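Local coordinates for response regulator receiver protein (Desulfuromonas acetoxidans, PDB 2ZAY) that probably relays signals as a response regulator, this chain being the CheY-like receiver domain of a longer protein, at residues L13-L18 against I57-M62; I86-R91 against D107-P112. One frame throughout, in Å; residues are numbered along the deposited sequence.

Interaction 1 (L13-L18 against I57-M62); sequences LVDTQL and ITEANM
Val-14 and Thr-58 face each other where strands 9-14 and 55-59 run parallel in the sheet of a CheY-like receiver domain. Two backbone hydrogen bonds hold the strand ends together: Val-14 N gives to Ile-57 O at 2.8 Å, and Val-14 O accepts from Glu-59 N at 2.9 Å. Beyond them the polar side chains take over. By the family pattern Glu-59 sits where receivers usually carry their phosphoacceptor aspartate. With CG anti to the backbone N (chi1 -176°) and the chain extended, the side chain carries its carboxylate across to the loop after strand 9-14, where OE2 accepts from Thr-16 N at 2.8 Å and, on its syn lone pair, from Thr-16 OG1 at 2.7 Å. The Asp-15 carboxylate stacks on that of Glu-59, the planes 11° apart, while Lys-111 forms a salt bridge with Asp-15 OD1 that probably offsets the closeness of the two acids. An alanine in place of Glu-59 is likely to leave Thr-16 N and OG1 without their shared acceptor. Among apolar contacts, Leu-13 CD1 rests on Ile-57 CG2 at 3.6 Å on one sheet face. Val-14 points to the other, where Met-62, from the loop after strand 55-59, crosses it at about a right angle, SD 4.0 Å from Val-14 CG1; past the strand ends Met-62 CG meets Thr-16 CG2 at 3.8 Å. Gln-17 N closes an Asx turn on Asp-15 OD2 at 2.9 Å.

Interaction 2 (I86-R91 against D107-P112); sequences IALSGR and DFIAKP
Ala-87 uses both of its backbone polar atoms on strand 107-110: its N reaches Asp-107 O at 3.0 Å, and its O accepts from Ile-109 N at 2.8 Å. Two residues on, Ser-89 does the same, its N giving to Ile-109 O and its O receiving Lys-111 N in an almost straight bond (2.8 Å, 176° at the hydrogen), although the donor stands above the carbonyl plane. Strands 85-89 and 107-110, joined through helix 94-103, form a beta-alpha-beta unit of the receiver fold, and strand 107-110 is the outermost strand of the sheet on this side.

Ser-89 holds the position of the serine or threonine usual at this strand end in receivers. Its OG, anti to the backbone N (chi1 177°), accepts from Arg-91 N at 3.1 Å in an ST turn and also bonds to Ala-92 N and the Glu-96 carboxylate, while its CB lies 3.6 Å from Phe-108 CZ. Ala-87 CB touches the same ring at CD1. On the other face, Leu-88 and Ile-109 lie side by side, CD1 of the leucine 3.6 Å from CB of the isoleucine, which helix 115-129 covers through Leu-118 and Arg-121. Lys-111 lays its CD beside Gly-90 N, then bends at chi3 and chi4 to bring NZ within 3.6 Å of Leu-88 CB. The ammonium's charged partner is Asp-15, in a salt bridge. Asp-107 OD1 accepts from its neighbour Phe-108 N at 2.7 Å, and OD2 pairs with Arg-121. The peptide bond between Lys-111 and Pro-112, just past the strand, is cis, as in receivers generally.

The two interactions lie in series along the chain, with interaction 1 closing before interaction 2 opens, and their centres are about 9 Å apart within one five-stranded parallel sheet. Strands 55-59 and 85-89 are neighbours in it, so the inner strands of the two contacts bond directly: Leu-88 N lies 2.9 Å from Thr-58 O, and Leu-88 O 2.8 Å from Ala-60 N. Together they cover four of the five strands, in the order 9-14, 55-59, 85-89, 107-110. The loops that follow gather at the C-terminal ends of the strands, where receivers usually carry their phosphorylation site, here with a glutamate at the acceptor position by the family pattern; there Lys-111 and Asp-15 join the two contacts.

Interaction 1 (L13-L18 against I57-M62)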
# COMPACT_ATOMS: atom_id res chain seq x y z
N LEU A 13 1.23 -4.93 -2.63
CA LEU A 13 1.17 -4.88 -1.17
C LEU A 13 2.58 -5.11 -0.61
O LEU A 13 3.20 -6.12 -0.93
CB LEU A 13 0.21 -5.95 -0.66
CG LEU A 13 0.11 -6.18 0.85
CD1 LEU A 13 -0.37 -4.91 1.53
CD2 LEU A 13 -0.86 -7.33 1.12
N VAL A 14 3.07 -4.19 0.21
CA VAL A 14 4.40 -4.30 0.81
C VAL A 14 4.26 -4.38 2.34
O VAL A 14 3.75 -3.45 2.97
CB VAL A 14 5.27 -3.05 0.48
CG1 VAL A 14 6.73 -3.33 0.84
CG2 VAL A 14 5.14 -2.68 -0.99
N ASP A 15 4.70 -5.48 2.93
CA ASP A 15 4.59 -5.65 4.39
C ASP A 15 5.67 -6.62 4.85
O ASP A 15 6.00 -7.56 4.14
CB ASP A 15 3.21 -6.21 4.75
CG ASP A 15 2.87 -6.04 6.23
OD1 ASP A 15 2.33 -4.98 6.60
OD2 ASP A 15 3.17 -6.96 7.01
N THR A 16 6.22 -6.39 6.04
CA THR A 16 7.28 -7.25 6.56
C THR A 16 6.76 -8.56 7.16
O THR A 16 7.54 -9.45 7.50
CB THR A 16 8.15 -6.51 7.61
OG1 THR A 16 7.31 -5.98 8.65
CG2 THR A 16 8.92 -5.37 6.96
N GLN A 17 5.44 -8.68 7.29
CA GLN A 17 4.84 -9.91 7.80
C GLN A 17 3.61 -10.25 6.97
O GLN A 17 2.48 -10.25 7.46
CB GLN A 17 4.49 -9.77 9.29
CG GLN A 17 3.50 -8.68 9.62
CD GLN A 17 3.54 -8.28 11.09
OE1 GLN A 17 4.59 -7.90 11.61
NE2 GLN A 17 2.40 -8.37 11.76
N LEU A 18 3.86 -10.53 5.69
CA LEU A 18 2.81 -10.89 4.74
C LEU A 18 1.92 -12.05 5.21
O LEU A 18 0.72 -12.06 4.94
CB LEU A 18 3.43 -11.21 3.38
CG LEU A 18 3.98 -10.01 2.61
CD1 LEU A 18 4.80 -10.48 1.42
CD2 LEU A 18 2.82 -9.14 2.14
N ILE A 57 -0.05 -0.47 -1.51
CA ILE A 57 -0.40 -0.50 -0.09
C ILE A 57 0.89 -0.88 0.62
O ILE A 57 1.47 -1.93 0.34
CB ILE A 57 -1.46 -1.57 0.21
CG1 ILE A 57 -2.75 -1.27 -0.56
CG2 ILE A 57 -1.73 -1.62 1.70
CD1 ILE A 57 -3.77 -2.41 -0.49
N THR A 58 1.35 -0.04 1.54
CA THR A 58 2.58 -0.37 2.24
C THR A 58 2.49 -0.21 3.74
O THR A 58 1.78 0.65 4.25
CB THR A 58 3.76 0.50 1.75
OG1 THR A 58 4.95 0.12 2.46
CG2 THR A 58 3.49 1.99 2.02
N GLU A 59 3.22 -1.06 4.46
CA GLU A 59 3.28 -0.98 5.91
C GLU A 59 4.00 0.35 6.15
O GLU A 59 4.94 0.68 5.42
CB GLU A 59 4.12 -2.14 6.45
CG GLU A 59 4.19 -2.22 7.96
CD GLU A 59 4.95 -3.44 8.44
OE1 GLU A 59 4.91 -3.74 9.66
OE2 GLU A 59 5.60 -4.10 7.60
N ALA A 60 3.57 1.10 7.15
CA ALA A 60 4.20 2.39 7.44
C ALA A 60 5.55 2.25 8.12
O ALA A 60 6.54 2.84 7.68
CB ALA A 60 3.27 3.22 8.31
N ASN A 61 5.61 1.46 9.18
CA ASN A 61 6.85 1.28 9.91
C ASN A 61 7.53 -0.05 9.62
O ASN A 61 7.15 -1.08 10.17
CB ASN A 61 6.57 1.42 11.41
CG ASN A 61 5.83 2.71 11.73
OD1 ASN A 61 6.39 3.80 11.64
ND2 ASN A 61 4.56 2.59 12.10
N MET A 62 8.53 -0.01 8.74
CA MET A 62 9.31 -1.19 8.38
C MET A 62 10.77 -0.91 8.74
O MET A 62 11.26 0.21 8.55
CB MET A 62 9.21 -1.49 6.87
CG MET A 62 7.81 -1.83 6.37
SD MET A 62 7.76 -2.37 4.63
CE MET A 62 8.03 -0.79 3.76

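Interaction 2 (I86-R91 against D107-P112)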
# COMPACT_ATOMS: atom_id res chain seq x y z
N ILE A 86 -1.45 3.78 -0.20
CA ILE A 86 -2.22 3.68 1.04
C ILE A 86 -1.27 3.17 2.12
O ILE A 86 -0.52 2.22 1.88
CB ILE A 86 -3.39 2.68 0.93
CG1 ILE A 86 -4.49 3.23 0.01
CG2 ILE A 86 -3.97 2.38 2.33
CD1 ILE A 86 -5.65 2.28 -0.16
N ALA A 87 -1.29 3.79 3.29
CA ALA A 87 -0.45 3.34 4.38
C ALA A 87 -1.22 2.44 5.34
O ALA A 87 -2.38 2.71 5.65
CB ALA A 87 0.13 4.53 5.15
N LEU A 88 -0.57 1.38 5.79
CA LEU A 88 -1.13 0.43 6.73
C LEU A 88 -0.23 0.53 7.96
O LEU A 88 0.98 0.41 7.85
CB LEU A 88 -1.08 -0.98 6.15
CG LEU A 88 -2.40 -1.66 5.77
CD1 LEU A 88 -3.29 -0.73 4.97
CD2 LEU A 88 -2.08 -2.94 4.99
N SER A 89 -0.80 0.76 9.14
CA SER A 89 0.05 0.87 10.31
C SER A 89 -0.48 0.18 11.54
O SER A 89 -1.68 0.26 11.85
CB SER A 89 0.32 2.34 10.63
OG SER A 89 1.09 2.46 11.81
N GLY A 90 0.42 -0.49 12.24
CA GLY A 90 0.06 -1.18 13.46
C GLY A 90 0.13 -0.26 14.66
O GLY A 90 -0.14 -0.68 15.78
N ARG A 91 0.51 1.00 14.44
CA ARG A 91 0.60 1.98 15.52
C ARG A 91 -0.62 2.88 15.42
O ARG A 91 -1.43 2.97 16.35
CB ARG A 91 1.88 2.80 15.40
CG ARG A 91 3.12 1.93 15.42
CD ARG A 91 4.40 2.73 15.49
NE ARG A 91 5.54 1.84 15.69
CZ ARG A 91 6.78 2.25 15.92
NH1 ARG A 91 7.06 3.55 15.97
NH2 ARG A 91 7.74 1.36 16.11
N ASP A 107 -4.44 7.37 1.56
CA ASP A 107 -5.30 6.92 2.65
C ASP A 107 -4.43 6.29 3.74
O ASP A 107 -3.24 6.03 3.53
CB ASP A 107 -6.36 5.90 2.18
CG ASP A 107 -7.63 5.94 3.04
OD1 ASP A 107 -7.57 6.39 4.20
OD2 ASP A 107 -8.71 5.52 2.55
N PHE A 108 -5.02 6.06 4.90
CA PHE A 108 -4.32 5.48 6.04
C PHE A 108 -5.26 4.49 6.72
O PHE A 108 -6.39 4.84 7.07
CB PHE A 108 -3.93 6.58 7.02
CG PHE A 108 -3.22 6.08 8.25
CD1 PHE A 108 -1.84 5.98 8.28
CD2 PHE A 108 -3.95 5.71 9.38
CE1 PHE A 108 -1.18 5.52 9.43
CE2 PHE A 108 -3.31 5.24 10.53
CZ PHE A 108 -1.92 5.15 10.55
N ILE A 109 -4.80 3.26 6.91
CA ILE A 109 -5.62 2.23 7.53
C ILE A 109 -4.90 1.59 8.70
O ILE A 109 -3.78 1.10 8.56
CB ILE A 109 -5.98 1.12 6.52
CG1 ILE A 109 -6.62 1.74 5.28
CG2 ILE A 109 -6.93 0.10 7.16
CD1 ILE A 109 -6.89 0.73 4.17
N ALA A 110 -5.54 1.60 9.86
CA ALA A 110 -4.96 1.02 11.06
C ALA A 110 -5.13 -0.50 11.11
O ALA A 110 -6.21 -1.02 10.82
CB ALA A 110 -5.58 1.64 12.30
N LYS A 111 -4.05 -1.20 11.45
CA LYS A 111 -4.09 -2.65 11.60
C LYS A 111 -4.77 -2.90 12.95
O LYS A 111 -4.83 -2.00 13.79
CB LYS A 111 -2.67 -3.23 11.64
CG LYS A 111 -1.92 -3.25 10.30
CD LYS A 111 -0.48 -3.71 10.52
CE LYS A 111 0.06 -4.51 9.34
NZ LYS A 111 0.06 -3.76 8.06
N PRO A 112 -5.30 -4.11 13.18
CA PRO A 112 -5.31 -5.24 12.24
C PRO A 112 -6.19 -4.92 11.04
O PRO A 112 -7.15 -4.17 11.14
CB PRO A 112 -5.85 -6.39 13.09
CG PRO A 112 -6.76 -5.69 14.04
CD PRO A 112 -5.95 -4.49 14.45